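Local coordinates for protein putative oxidoreductase (Bacteroides fragilis NCTC 9343, PDB 3EOF) that binds flavin mononucleotide and probably works as an FMN-dependent oxidoreductase of the nitroreductase family, built as a dimer with FMN between its subunits, at residues M38-Y44 against N105-T110; I12-K18 against T158-E164; D170-G176 against L194-K198. All blocks are in the same frame, centred on the assembly; numbering follows the deposited sequence.

Contact 1: M38-Y44 against N105-T110; sequences MGGMQLY and NAAMDT. With FMN (flavin mononucleotide), chain D.
D109, well inside helix 100-123, holds the loop 38-44 by two of its backbone N-H groups in a fully buried loop-on-helix contact beside the FMN of chain D, just ahead of strand 44-49. The carboxylate works as a fork. OD1 takes the N-H of M38 on its syn lone pair at 2.8 Å from M38 N, a nearly straight bond of 166°. OD2 turns its anti lone pair to the loop and receives L43 N at 2.9 Å, straighter still at 172°. T37 OG1 is a further partner of OD2, so three bonds grip the group and fix its rotation.

Packing adds to these bonds. M38, a selenomethionine with CG anti to its backbone N (chi1 -174°), slants across N105, bringing SE to 3.3 Å from N105 CG. L43 CB settles on A106 CB at 3.8 Å. The Y44 ring crosses D109 at about a right angle and meets D109 CB with its edge, CD2 to CB being 3.9 Å; its hydroxyl is held by Q42 NE2.

The same carboxylate lies next to the flavin, with OD1 3.7 Å from the methyl C8M. A buried acid near the dimethylbenzene end would probably make the local electrostatic potential more negative, although the three donors around it should offset much of its charge.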
loop_
_atom_site.group_PDB
_atom_site.type_symbol
_atom_site.label_atom_id
_atom_site.label_comp_id
_atom_site.label_asym_id
_atom_site.label_seq_id
_atom_site.Cartn_x
_atom_site.Cartn_y
_atom_site.Cartn_z
HETATM N N MSE A 38 -0.700 1.847 11.480
HETATM C CA MSE A 38 -1.936 1.893 12.260
HETATM C C MSE A 38 -1.659 1.605 13.688
HETATM O O MSE A 38 -1.119 0.534 14.014
HETATM C CB MSE A 38 -2.931 0.858 11.777
HETATM C CG MSE A 38 -4.266 0.981 12.457
HETATM SE SE MSE A 38 -5.404 -0.493 11.805
HETATM C CE MSE A 38 -5.125 -1.703 13.284
ATOM N N GLY A 39 -2.070 2.544 14.530
ATOM C CA GLY A 39 -1.855 2.479 15.966
ATOM C C GLY A 39 -0.411 2.410 16.401
ATOM O O GLY A 39 -0.135 2.169 17.562
ATOM N N GLY A 40 0.514 2.677 15.487
ATOM C CA GLY A 40 1.936 2.570 15.769
ATOM C C GLY A 40 2.321 1.118 15.972
ATOM O O GLY A 40 3.369 0.815 16.552
HETATM N N MSE A 41 1.517 0.219 15.418
HETATM C CA MSE A 41 1.650 -1.203 15.667
HETATM C C MSE A 41 2.652 -1.936 14.820
HETATM O O MSE A 41 3.121 -2.970 15.236
HETATM C CB MSE A 41 0.301 -1.868 15.479
HETATM C CG MSE A 41 -0.739 -1.367 16.445
HETATM SE SE MSE A 41 -2.498 -1.863 15.899
HETATM C CE MSE A 41 -2.642 -3.625 16.653
ATOM N N GLN A 42 2.958 -1.403 13.640
ATOM C CA GLN A 42 3.891 -2.012 12.689
ATOM C C GLN A 42 3.443 -3.399 12.334
ATOM O O GLN A 42 4.059 -4.371 12.727
ATOM C CB GLN A 42 5.327 -2.052 13.213
ATOM C CG GLN A 42 5.839 -0.698 13.524
ATOM C CD GLN A 42 7.288 -0.705 13.856
ATOM O OE1 GLN A 42 7.645 -0.655 15.040
ATOM N NE2 GLN A 42 8.150 -0.743 12.831
ATOM N N LEU A 43 2.414 -3.480 11.514
ATOM C CA LEU A 43 1.810 -4.773 11.170
ATOM C C LEU A 43 2.403 -5.498 9.957
ATOM O O LEU A 43 1.673 -5.961 9.033
ATOM C CB LEU A 43 0.311 -4.535 10.970
ATOM C CG LEU A 43 -0.439 -3.887 12.128
ATOM C CD1 LEU A 43 -1.839 -3.407 11.666
ATOM C CD2 LEU A 43 -0.505 -4.816 13.295
ATOM N N TYR A 44 3.721 -5.661 10.004
ATOM C CA TYR A 44 4.467 -6.226 8.909
ATOM C C TYR A 44 5.750 -6.855 9.380
ATOM O O TYR A 44 6.252 -6.577 10.477
ATOM C CB TYR A 44 4.839 -5.110 7.900
ATOM C CG TYR A 44 5.390 -3.841 8.541
ATOM C CD1 TYR A 44 6.722 -3.742 8.890
ATOM C CD2 TYR A 44 4.572 -2.760 8.841
ATOM C CE1 TYR A 44 7.229 -2.600 9.493
ATOM C CE2 TYR A 44 5.084 -1.610 9.472
ATOM C CZ TYR A 44 6.419 -1.547 9.765
ATOM O OH TYR A 44 6.972 -0.429 10.346
ATOM N N ASN A 105 -5.847 -4.055 7.054
ATOM C CA ASN A 105 -5.100 -3.066 7.828
ATOM C C ASN A 105 -3.609 -3.364 7.828
ATOM O O ASN A 105 -2.811 -2.452 7.695
ATOM C CB ASN A 105 -5.568 -3.002 9.306
ATOM C CG ASN A 105 -6.944 -2.353 9.490
ATOM O OD1 ASN A 105 -7.328 -1.507 8.692
ATOM N ND2 ASN A 105 -7.702 -2.767 10.573
ATOM N N ALA A 106 -3.234 -4.649 7.956
ATOM C CA ALA A 106 -1.827 -5.059 8.001
ATOM C C ALA A 106 -1.217 -4.850 6.631
ATOM O O ALA A 106 -0.094 -4.355 6.535
ATOM C CB ALA A 106 -1.664 -6.509 8.447
ATOM N N ALA A 107 -1.964 -5.246 5.584
ATOM C CA ALA A 107 -1.558 -5.078 4.181
ATOM C C ALA A 107 -1.188 -3.631 3.895
ATOM O O ALA A 107 -0.185 -3.341 3.242
ATOM C CB ALA A 107 -2.649 -5.490 3.268
HETATM N N MSE A 108 -2.041 -2.740 4.322
HETATM C CA MSE A 108 -1.776 -1.326 4.133
HETATM C C MSE A 108 -0.545 -0.911 4.835
HETATM O O MSE A 108 0.205 -0.097 4.302
HETATM C CB MSE A 108 -2.934 -0.466 4.591
HETATM C CG MSE A 108 -4.178 -0.700 3.730
HETATM SE SE MSE A 108 -5.647 0.596 4.055
HETATM C CE MSE A 108 -6.143 0.107 5.861
ATOM N N ASP A 109 -0.348 -1.394 6.054
ATOM C CA ASP A 109 0.860 -1.016 6.813
ATOM C C ASP A 109 2.071 -1.441 6.028
ATOM O O ASP A 109 3.049 -0.738 5.908
ATOM C CB ASP A 109 0.911 -1.688 8.201
ATOM C CG ASP A 109 0.571 -0.750 9.371
ATOM O OD1 ASP A 109 -0.202 0.240 9.199
ATOM O OD2 ASP A 109 1.084 -1.070 10.507
ATOM N N THR A 110 1.957 -2.627 5.469
ATOM C CA THR A 110 3.024 -3.279 4.749
ATOM C C THR A 110 3.387 -2.628 3.431
ATOM O O THR A 110 4.549 -2.655 3.038
ATOM C CB THR A 110 2.626 -4.754 4.491
ATOM O OG1 THR A 110 2.255 -5.360 5.733
ATOM C CG2 THR A 110 3.744 -5.552 3.873
HETATM N N1 FMN D . -3.843 8.491 12.725
HETATM C C2 FMN D . -4.985 9.081 13.273
HETATM O O2 FMN D . -4.923 10.030 14.076
HETATM N N3 FMN D . -6.238 8.575 12.968
HETATM C C4 FMN D . -6.412 7.506 12.087
HETATM O O4 FMN D . -7.531 7.441 11.539
HETATM C C4A FMN D . -5.261 6.896 11.519
HETATM N N5 FMN D . -5.364 5.809 10.632
HETATM C C5A FMN D . -4.223 5.237 10.044
HETATM C C6 FMN D . -4.353 4.156 9.159
HETATM C C7 FMN D . -3.246 3.565 8.539
HETATM C C7M FMN D . -3.447 3.031 7.135
HETATM C C8 FMN D . -1.977 4.063 8.865
HETATM C C8M FMN D . -0.840 3.721 7.967
HETATM C C9 FMN D . -1.825 5.125 9.756
HETATM C C9A FMN D . -2.940 5.743 10.365
HETATM N N10 FMN D . -2.832 6.840 11.258
HETATM C C10 FMN D . -3.971 7.404 11.844
HETATM C "C1'" FMN D . -1.502 7.362 11.705
HETATM C "C2'" FMN D . -0.912 6.388 12.718
HETATM O "O2'" FMN D . -1.704 6.351 13.894
HETATM C "C3'" FMN D . 0.546 6.796 12.972
HETATM O "O3'" FMN D . 1.295 6.562 11.795
HETATM C "C4'" FMN D . 1.187 6.076 14.158
HETATM O "O4'" FMN D . 0.763 6.674 15.373
HETATM C "C5'" FMN D . 2.696 6.186 14.123
HETATM O "O5'" FMN D . 2.978 7.562 14.164
HETATM P P FMN D . 4.008 8.322 13.157
HETATM O O1P FMN D . 5.353 7.644 13.226
HETATM O O2P FMN D . 4.172 9.741 13.660
HETATM O O3P FMN D . 3.414 8.270 11.755
#

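Contact 2: I12-K18 against T158-E164; sequences IRKYQQK and TVGYPAE. With FMN (flavin mononucleotide), chain C.
R13 N donates a hydrogen bond to E164 OE2 at 2.7 Å, an almost straight bond (175°) that arrives on the anti side and 28° out of the carboxylate plane. Water 1 joins the same oxygen to R13 NH1, so E164 meets R13 at its backbone N and, through water, at its guanidinium, which probably steadies it. With its chain extended from CG to NE, R13 then lays the guanidinium edge against the flavin of chain C, NE to O2 at 2.7 Å and NH2 to N1 at 3.1 Å. T11, Q65 and G132 are among the other residues bonded to this FMN.

The backbones pair as an isolated beta bridge between Y15 and P162, where the chain leaves strand 151-160. Its two bonds run from A163 N to K14 O and from Q16 N to Y161 O, the second at 2.9 Å, and the loop 12-18 is thereby laid beside the chain just beyond strand 151-160. Y15 dips inward from the bridge: its OH shares a hydrogen bond with T158 OG1 at 2.8 Å, and CD1 passes 3.5 Å from G160 CA, where no side chain intervenes.

Toward the outside, the aliphatic part of K14 crosses E164, CG to OE1 being 3.4 Å. K18 spreads over one face of the Y161 ring; CE stands above its centre in a CH-pi contact, and NZ lies 4.8 Å from the centroid as a cation-pi partner.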
loop_
_atom_site.group_PDB
_atom_site.type_symbol
_atom_site.label_atom_id
_atom_site.label_comp_id
_atom_site.label_asym_id
_atom_site.label_seq_id
_atom_site.Cartn_x
_atom_site.Cartn_y
_atom_site.Cartn_z
ATOM N N ILE A 12 13.699 -1.059 -12.360
ATOM C CA ILE A 12 14.944 -1.627 -12.793
ATOM C C ILE A 12 14.846 -3.093 -12.519
ATOM O O ILE A 12 14.525 -3.498 -11.383
ATOM C CB ILE A 12 16.146 -1.015 -12.044
ATOM C CG1 ILE A 12 16.222 0.509 -12.287
ATOM C CG2 ILE A 12 17.401 -1.728 -12.451
ATOM C CD1 ILE A 12 16.494 0.919 -13.745
ATOM N N ARG A 13 15.111 -3.875 -13.567
ATOM C CA ARG A 13 15.014 -5.323 -13.555
ATOM C C ARG A 13 16.341 -6.045 -13.837
ATOM O O ARG A 13 16.382 -7.269 -13.861
ATOM C CB ARG A 13 14.008 -5.758 -14.628
ATOM C CG ARG A 13 12.591 -5.292 -14.392
ATOM C CD ARG A 13 11.701 -5.614 -15.560
ATOM N NE ARG A 13 10.316 -5.251 -15.281
ATOM C CZ ARG A 13 9.763 -4.050 -15.479
ATOM N NH1 ARG A 13 10.455 -3.024 -15.950
ATOM N NH2 ARG A 13 8.489 -3.865 -15.183
ATOM N N LYS A 14 17.413 -5.298 -14.100
ATOM C CA LYS A 14 18.719 -5.879 -14.408
ATOM C C LYS A 14 19.645 -5.256 -13.385
ATOM O O LYS A 14 19.626 -4.039 -13.230
ATOM C CB LYS A 14 19.188 -5.493 -15.802
ATOM C CG LYS A 14 18.301 -5.865 -16.935
ATOM C CD LYS A 14 18.380 -7.305 -17.255
ATOM C CE LYS A 14 17.475 -7.632 -18.448
ATOM N NZ LYS A 14 17.810 -6.842 -19.673
ATOM N N TYR A 15 20.458 -6.077 -12.715
ATOM C CA TYR A 15 21.292 -5.592 -11.627
ATOM C C TYR A 15 22.731 -5.939 -11.856
ATOM O O TYR A 15 23.095 -6.918 -12.528
ATOM C CB TYR A 15 20.807 -6.154 -10.278
ATOM C CG TYR A 15 19.302 -6.035 -10.148
ATOM C CD1 TYR A 15 18.705 -4.821 -9.827
ATOM C CD2 TYR A 15 18.470 -7.120 -10.444
ATOM C CE1 TYR A 15 17.313 -4.699 -9.766
ATOM C CE2 TYR A 15 17.067 -7.013 -10.357
ATOM C CZ TYR A 15 16.508 -5.816 -10.022
ATOM O OH TYR A 15 15.142 -5.718 -9.951
ATOM N N GLN A 16 23.548 -5.081 -11.293
ATOM C CA GLN A 16 24.970 -5.169 -11.383
ATOM C C GLN A 16 25.379 -6.299 -10.427
ATOM O O GLN A 16 24.650 -6.626 -9.476
ATOM C CB GLN A 16 25.535 -3.800 -10.961
ATOM C CG GLN A 16 26.926 -3.525 -11.350
ATOM C CD GLN A 16 27.489 -2.321 -10.619
ATOM O OE1 GLN A 16 26.729 -1.400 -10.275
ATOM N NE2 GLN A 16 28.837 -2.333 -10.359
ATOM N N GLN A 17 26.508 -6.931 -10.722
ATOM C CA GLN A 17 27.090 -7.958 -9.872
ATOM C C GLN A 17 27.801 -7.177 -8.798
ATOM O O GLN A 17 29.020 -7.004 -8.875
ATOM C CB GLN A 17 28.151 -8.762 -10.645
ATOM C CG GLN A 17 27.611 -9.632 -11.737
ATOM C CD GLN A 17 26.912 -10.843 -11.177
ATOM O OE1 GLN A 17 27.532 -11.668 -10.491
ATOM N NE2 GLN A 17 25.623 -10.972 -11.472
ATOM N N LYS A 18 27.041 -6.691 -7.826
ATOM C CA LYS A 18 27.530 -5.854 -6.736
ATOM C C LYS A 18 26.502 -6.029 -5.632
ATOM O O LYS A 18 25.312 -5.846 -5.855
ATOM C CB LYS A 18 27.614 -4.399 -7.171
ATOM C CG LYS A 18 27.962 -3.406 -6.069
ATOM C CD LYS A 18 28.081 -2.010 -6.665
ATOM C CE LYS A 18 28.297 -0.896 -5.631
ATOM N NZ LYS A 18 29.306 -1.294 -4.660
ATOM N N THR A 158 12.563 -6.918 -5.712
ATOM C CA THR A 158 13.940 -7.267 -6.089
ATOM C C THR A 158 14.695 -5.919 -6.108
ATOM O O THR A 158 14.191 -4.929 -6.624
ATOM C CB THR A 158 13.947 -8.025 -7.403
ATOM O OG1 THR A 158 13.379 -7.209 -8.440
ATOM C CG2 THR A 158 13.101 -9.357 -7.229
ATOM N N VAL A 159 15.852 -5.894 -5.464
ATOM C CA VAL A 159 16.648 -4.695 -5.260
ATOM C C VAL A 159 18.101 -4.974 -5.650
ATOM O O VAL A 159 18.652 -6.055 -5.337
ATOM C CB VAL A 159 16.814 -4.302 -3.732
ATOM C CG1 VAL A 159 17.047 -2.814 -3.606
ATOM C CG2 VAL A 159 15.681 -4.752 -2.891
ATOM N N GLY A 160 18.726 -3.988 -6.298
ATOM C CA GLY A 160 20.114 -4.101 -6.692
ATOM C C GLY A 160 20.591 -2.808 -7.255
ATOM O O GLY A 160 19.819 -1.878 -7.402
ATOM N N TYR A 161 21.883 -2.724 -7.528
ATOM C CA TYR A 161 22.418 -1.562 -8.203
ATOM C C TYR A 161 22.056 -1.765 -9.662
ATOM O O TYR A 161 22.163 -2.866 -10.153
ATOM C CB TYR A 161 23.913 -1.468 -8.017
ATOM C CG TYR A 161 24.259 -1.082 -6.631
ATOM C CD1 TYR A 161 24.429 -2.040 -5.642
ATOM C CD2 TYR A 161 24.407 0.248 -6.299
ATOM C CE1 TYR A 161 24.765 -1.682 -4.379
ATOM C CE2 TYR A 161 24.756 0.612 -5.048
ATOM C CZ TYR A 161 24.930 -0.354 -4.082
ATOM O OH TYR A 161 25.273 0.046 -2.821
ATOM N N PRO A 162 21.588 -0.711 -10.337
ATOM C CA PRO A 162 21.087 -0.851 -11.703
ATOM C C PRO A 162 22.106 -1.262 -12.739
ATOM O O PRO A 162 23.202 -0.740 -12.746
ATOM C CB PRO A 162 20.587 0.559 -12.038
ATOM C CG PRO A 162 20.503 1.300 -10.776
ATOM C CD PRO A 162 21.495 0.683 -9.854
ATOM N N ALA A 163 21.740 -2.197 -13.614
ATOM C CA ALA A 163 22.599 -2.612 -14.732
ATOM C C ALA A 163 21.841 -2.384 -16.073
ATOM O O ALA A 163 22.049 -3.077 -17.070
ATOM C CB ALA A 163 23.065 -4.093 -14.571
ATOM N N GLU A 164 20.915 -1.420 -16.052
ATOM C CA GLU A 164 20.182 -1.006 -17.236
ATOM C C GLU A 164 19.718 0.412 -17.031
ATOM O O GLU A 164 19.527 0.855 -15.900
ATOM C CB GLU A 164 18.973 -1.891 -17.526
ATOM C CG GLU A 164 17.944 -1.916 -16.418
ATOM C CD GLU A 164 16.677 -2.647 -16.795
ATOM O OE1 GLU A 164 16.578 -3.090 -17.959
ATOM O OE2 GLU A 164 15.800 -2.811 -15.917
HETATM N N1 FMN C . 7.175 -5.668 -13.064
HETATM C C2 FMN C . 7.539 -6.921 -13.570
HETATM O O2 FMN C . 8.415 -7.027 -14.443
HETATM N N3 FMN C . 6.902 -8.083 -13.130
HETATM C C4 FMN C . 5.875 -8.062 -12.165
HETATM O O4 FMN C . 5.621 -9.134 -11.494
HETATM C C4A FMN C . 5.507 -6.769 -11.677
HETATM N N5 FMN C . 4.499 -6.662 -10.729
HETATM C C5A FMN C . 4.136 -5.439 -10.186
HETATM C C6 FMN C . 3.120 -5.435 -9.220
HETATM C C7 FMN C . 2.695 -4.252 -8.643
HETATM C C7M FMN C . 1.585 -4.323 -7.633
HETATM C C8 FMN C . 3.277 -3.051 -9.039
HETATM C C8M FMN C . 2.978 -1.825 -8.241
HETATM C C9 FMN C . 4.301 -3.045 -10.013
HETATM C C9A FMN C . 4.757 -4.244 -10.615
HETATM N N10 FMN C . 5.774 -4.325 -11.601
HETATM C C10 FMN C . 6.146 -5.577 -12.122
HETATM C "C1'" FMN C . 6.441 -3.084 -12.189
HETATM C "C2'" FMN C . 5.470 -2.411 -13.149
HETATM O "O2'" FMN C . 5.352 -3.231 -14.319
HETATM C "C3'" FMN C . 5.870 -0.977 -13.434
HETATM O "O3'" FMN C . 5.772 -0.130 -12.274
HETATM C "C4'" FMN C . 5.035 -0.349 -14.560
HETATM O "O4'" FMN C . 5.341 -0.945 -15.805
HETATM C "C5'" FMN C . 5.401 1.101 -14.712
HETATM O "O5'" FMN C . 6.821 1.091 -14.871
HETATM P P FMN C . 7.786 2.074 -13.997
HETATM O O1P FMN C . 7.723 1.709 -12.499
HETATM O O2P FMN C . 7.294 3.487 -14.179
HETATM O O3P FMN C . 9.161 1.946 -14.669
HETATM O O HOH W 1 13.300 -2.205 -16.413
HETATM O O HOH W 2 23.507 -4.997 -7.533
HETATM O O HOH W 3 24.907 0.105 -11.195
#

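Contact 3: D170-G176 against L194-K198; sequences DRLPIEG and LYAYK. With FMN (flavin mononucleotide), chain C.
Next to the phosphate site of the FMN of chain C, the loop 170-176 is fastened to helix 188-200 by a salt bridge and a leucine seated on a tyrosine. D170 OD2 receives K198 NZ at 2.8 Å, on its syn side and 32° out of the carboxylate plane. K198 starts out extended and bends at chi3 and chi4 (-65° and -66°), which curls its chain around that oxygen.

L172 drops CD2 over the centre of the Y195 ring in a CH-pi contact, 3.9 Å from the centroid, while CD1 reaches the hydroxyl. Y195 also stacks with Y87 of the second subunit. Farther along, P173 CG meets L194 CD2 at 3.8 Å, and the same methyl lies 3.5 Å from G176 CA, wedged against the 3-10 turn 174-176.

R171 turns the other way. Its NH2 holds phosphate oxygen O2P at 2.9 Å, and NH1 bonds to D170 O from above the carbonyl plane. A residue anchored by its carboxylate to the helix thus offers its carbonyl to the phosphate-binding arginine, a link that, with the carbonyls of F33 and A35 of the second subunit, is likely to hold R171 toward the phosphate.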
loop_
_atom_site.group_PDB
_atom_site.type_symbol
_atom_site.label_atom_id
_atom_site.label_comp_id
_atom_site.label_asym_id
_atom_site.label_seq_id
_atom_site.Cartn_x
_atom_site.Cartn_y
_atom_site.Cartn_z
ATOM N N ASP A 170 5.345 5.759 -19.741
ATOM C CA ASP A 170 4.428 6.854 -19.659
ATOM C C ASP A 170 3.461 6.705 -18.483
ATOM O O ASP A 170 3.353 5.653 -17.866
ATOM C CB ASP A 170 3.622 6.952 -20.954
ATOM C CG ASP A 170 2.658 5.774 -21.130
ATOM O OD1 ASP A 170 3.130 4.618 -21.240
ATOM O OD2 ASP A 170 1.440 6.015 -21.136
ATOM N N ARG A 171 2.820 7.823 -18.163
ATOM C CA ARG A 171 1.751 7.918 -17.225
ATOM C C ARG A 171 0.652 8.750 -17.884
ATOM O O ARG A 171 0.909 9.541 -18.810
ATOM C CB ARG A 171 2.221 8.580 -15.940
ATOM C CG ARG A 171 3.133 7.680 -15.110
ATOM C CD ARG A 171 2.413 6.501 -14.566
ATOM N NE ARG A 171 3.278 5.835 -13.605
ATOM C CZ ARG A 171 4.195 4.926 -13.885
ATOM N NH1 ARG A 171 4.389 4.472 -15.115
ATOM N NH2 ARG A 171 4.920 4.448 -12.899
ATOM N N LEU A 172 -0.578 8.550 -17.420
ATOM C CA LEU A 172 -1.723 9.288 -17.915
ATOM C C LEU A 172 -1.632 10.742 -17.509
ATOM O O LEU A 172 -0.957 11.075 -16.536
ATOM C CB LEU A 172 -3.036 8.715 -17.355
ATOM C CG LEU A 172 -3.422 7.316 -17.816
ATOM C CD1 LEU A 172 -4.612 6.786 -17.028
ATOM C CD2 LEU A 172 -3.666 7.291 -19.289
ATOM N N PRO A 173 -2.301 11.623 -18.274
ATOM C CA PRO A 173 -2.414 13.032 -17.879
ATOM C C PRO A 173 -3.037 13.071 -16.479
ATOM O O PRO A 173 -3.944 12.322 -16.206
ATOM C CB PRO A 173 -3.367 13.608 -18.935
ATOM C CG PRO A 173 -3.269 12.690 -20.090
ATOM C CD PRO A 173 -2.984 11.352 -19.552
ATOM N N ILE A 174 -2.562 13.933 -15.598
ATOM C CA ILE A 174 -3.057 13.920 -14.223
ATOM C C ILE A 174 -4.536 14.257 -14.086
ATOM O O ILE A 174 -5.166 13.897 -13.096
ATOM C CB ILE A 174 -2.179 14.769 -13.257
ATOM C CG1 ILE A 174 -2.281 16.253 -13.570
ATOM C CG2 ILE A 174 -0.731 14.200 -13.297
ATOM C CD1 ILE A 174 -1.588 17.100 -12.547
ATOM N N GLU A 175 -5.064 14.977 -15.073
ATOM C CA GLU A 175 -6.485 15.262 -15.144
ATOM C C GLU A 175 -7.308 13.971 -15.294
ATOM O O GLU A 175 -8.515 13.990 -15.065
ATOM C CB GLU A 175 -6.815 16.286 -16.260
ATOM C CG GLU A 175 -5.892 16.242 -17.492
ATOM C CD GLU A 175 -4.487 16.840 -17.199
ATOM O OE1 GLU A 175 -4.371 17.964 -16.651
ATOM O OE2 GLU A 175 -3.492 16.182 -17.503
ATOM N N GLY A 176 -6.680 12.852 -15.659
ATOM C CA GLY A 176 -7.382 11.591 -15.779
ATOM C C GLY A 176 -7.386 10.781 -14.486
ATOM O O GLY A 176 -8.078 9.762 -14.369
ATOM N N LEU A 194 -7.439 10.825 -22.863
ATOM C CA LEU A 194 -6.456 10.386 -21.872
ATOM C C LEU A 194 -5.436 9.346 -22.371
ATOM O O LEU A 194 -4.250 9.443 -22.079
ATOM C CB LEU A 194 -7.181 9.863 -20.630
ATOM C CG LEU A 194 -7.912 10.950 -19.845
ATOM C CD1 LEU A 194 -8.917 10.344 -18.866
ATOM C CD2 LEU A 194 -6.891 11.886 -19.198
ATOM N N TYR A 195 -5.912 8.404 -23.171
ATOM C CA TYR A 195 -5.118 7.285 -23.687
ATOM C C TYR A 195 -4.468 7.462 -25.045
ATOM O O TYR A 195 -3.689 6.614 -25.456
ATOM C CB TYR A 195 -5.997 6.012 -23.667
ATOM C CG TYR A 195 -6.186 5.488 -22.255
ATOM C CD1 TYR A 195 -7.221 5.924 -21.453
ATOM C CD2 TYR A 195 -5.267 4.584 -21.706
ATOM C CE1 TYR A 195 -7.363 5.458 -20.159
ATOM C CE2 TYR A 195 -5.410 4.108 -20.436
ATOM C CZ TYR A 195 -6.456 4.538 -19.657
ATOM O OH TYR A 195 -6.586 4.046 -18.381
ATOM N N ALA A 196 -4.753 8.568 -25.728
ATOM C CA ALA A 196 -4.196 8.880 -27.038
ATOM C C ALA A 196 -2.669 8.770 -27.087
ATOM O O ALA A 196 -2.082 8.054 -27.907
ATOM C CB ALA A 196 -4.638 10.289 -27.458
ATOM N N TYR A 197 -2.020 9.479 -26.188
ATOM C CA TYR A 197 -0.564 9.458 -26.101
ATOM C C TYR A 197 -0.040 8.059 -25.827
ATOM O O TYR A 197 0.861 7.576 -26.497
ATOM C CB TYR A 197 -0.088 10.415 -25.000
ATOM C CG TYR A 197 1.408 10.405 -24.861
ATOM C CD1 TYR A 197 2.211 11.071 -25.795
ATOM C CD2 TYR A 197 2.028 9.695 -23.843
ATOM C CE1 TYR A 197 3.594 11.024 -25.718
ATOM C CE2 TYR A 197 3.402 9.670 -23.732
ATOM C CZ TYR A 197 4.184 10.338 -24.684
ATOM O OH TYR A 197 5.553 10.322 -24.604
ATOM N N LYS A 198 -0.603 7.388 -24.842
ATOM C CA LYS A 198 -0.176 6.014 -24.538
ATOM C C LYS A 198 -0.241 5.107 -25.762
ATOM O O LYS A 198 0.683 4.348 -26.031
ATOM C CB LYS A 198 -1.023 5.434 -23.390
ATOM C CG LYS A 198 -0.654 4.006 -22.944
ATOM C CD LYS A 198 -1.598 3.447 -21.862
ATOM C CE LYS A 198 -1.496 4.257 -20.530
ATOM N NZ LYS A 198 -0.140 4.114 -19.891
HETATM N N1 FMN C . 7.175 -5.668 -13.064
HETATM C C2 FMN C . 7.539 -6.921 -13.570
HETATM O O2 FMN C . 8.415 -7.027 -14.443
HETATM N N3 FMN C . 6.902 -8.083 -13.130
HETATM C C4 FMN C . 5.875 -8.062 -12.165
HETATM O O4 FMN C . 5.621 -9.134 -11.494
HETATM C C4A FMN C . 5.507 -6.769 -11.677
HETATM N N5 FMN C . 4.499 -6.662 -10.729
HETATM C C5A FMN C . 4.136 -5.439 -10.186
HETATM C C6 FMN C . 3.120 -5.435 -9.220
HETATM C C7 FMN C . 2.695 -4.252 -8.643
HETATM C C7M FMN C . 1.585 -4.323 -7.633
HETATM C C8 FMN C . 3.277 -3.051 -9.039
HETATM C C8M FMN C . 2.978 -1.825 -8.241
HETATM C C9 FMN C . 4.301 -3.045 -10.013
HETATM C C9A FMN C . 4.757 -4.244 -10.615
HETATM N N10 FMN C . 5.774 -4.325 -11.601
HETATM C C10 FMN C . 6.146 -5.577 -12.122
HETATM C "C1'" FMN C . 6.441 -3.084 -12.189
HETATM C "C2'" FMN C . 5.470 -2.411 -13.149
HETATM O "O2'" FMN C . 5.352 -3.231 -14.319
HETATM C "C3'" FMN C . 5.870 -0.977 -13.434
HETATM O "O3'" FMN C . 5.772 -0.130 -12.274
HETATM C "C4'" FMN C . 5.035 -0.349 -14.560
HETATM O "O4'" FMN C . 5.341 -0.945 -15.805
HETATM C "C5'" FMN C . 5.401 1.101 -14.712
HETATM O "O5'" FMN C . 6.821 1.091 -14.871
HETATM P P FMN C . 7.786 2.074 -13.997
HETATM O O1P FMN C . 7.723 1.709 -12.499
HETATM O O2P FMN C . 7.294 3.487 -14.179
HETATM O O3P FMN C . 9.161 1.946 -14.669
HETATM O O HOH W 4 2.151 2.455 -21.680
#

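From the N terminus, the chain enters contact 2 at 12-18 and returns to it only at 158-164, closing a long loop that ties the segment ahead of helix 22-32 to the end of strand 151-160. Contact 1 falls within this span, joining the approach to strand 44-49 to helix 100-123. Contact 3 follows in series and fastens 170-176 to helix 188-200. None of the three touches another: the nearest atoms of contacts 2 and 3 are about 9 Å apart. Contacts 2 and 3 serve the FMN of chain C, whereas contact 1 borders that of chain D; contacts 1 and 3 also meet the second subunit.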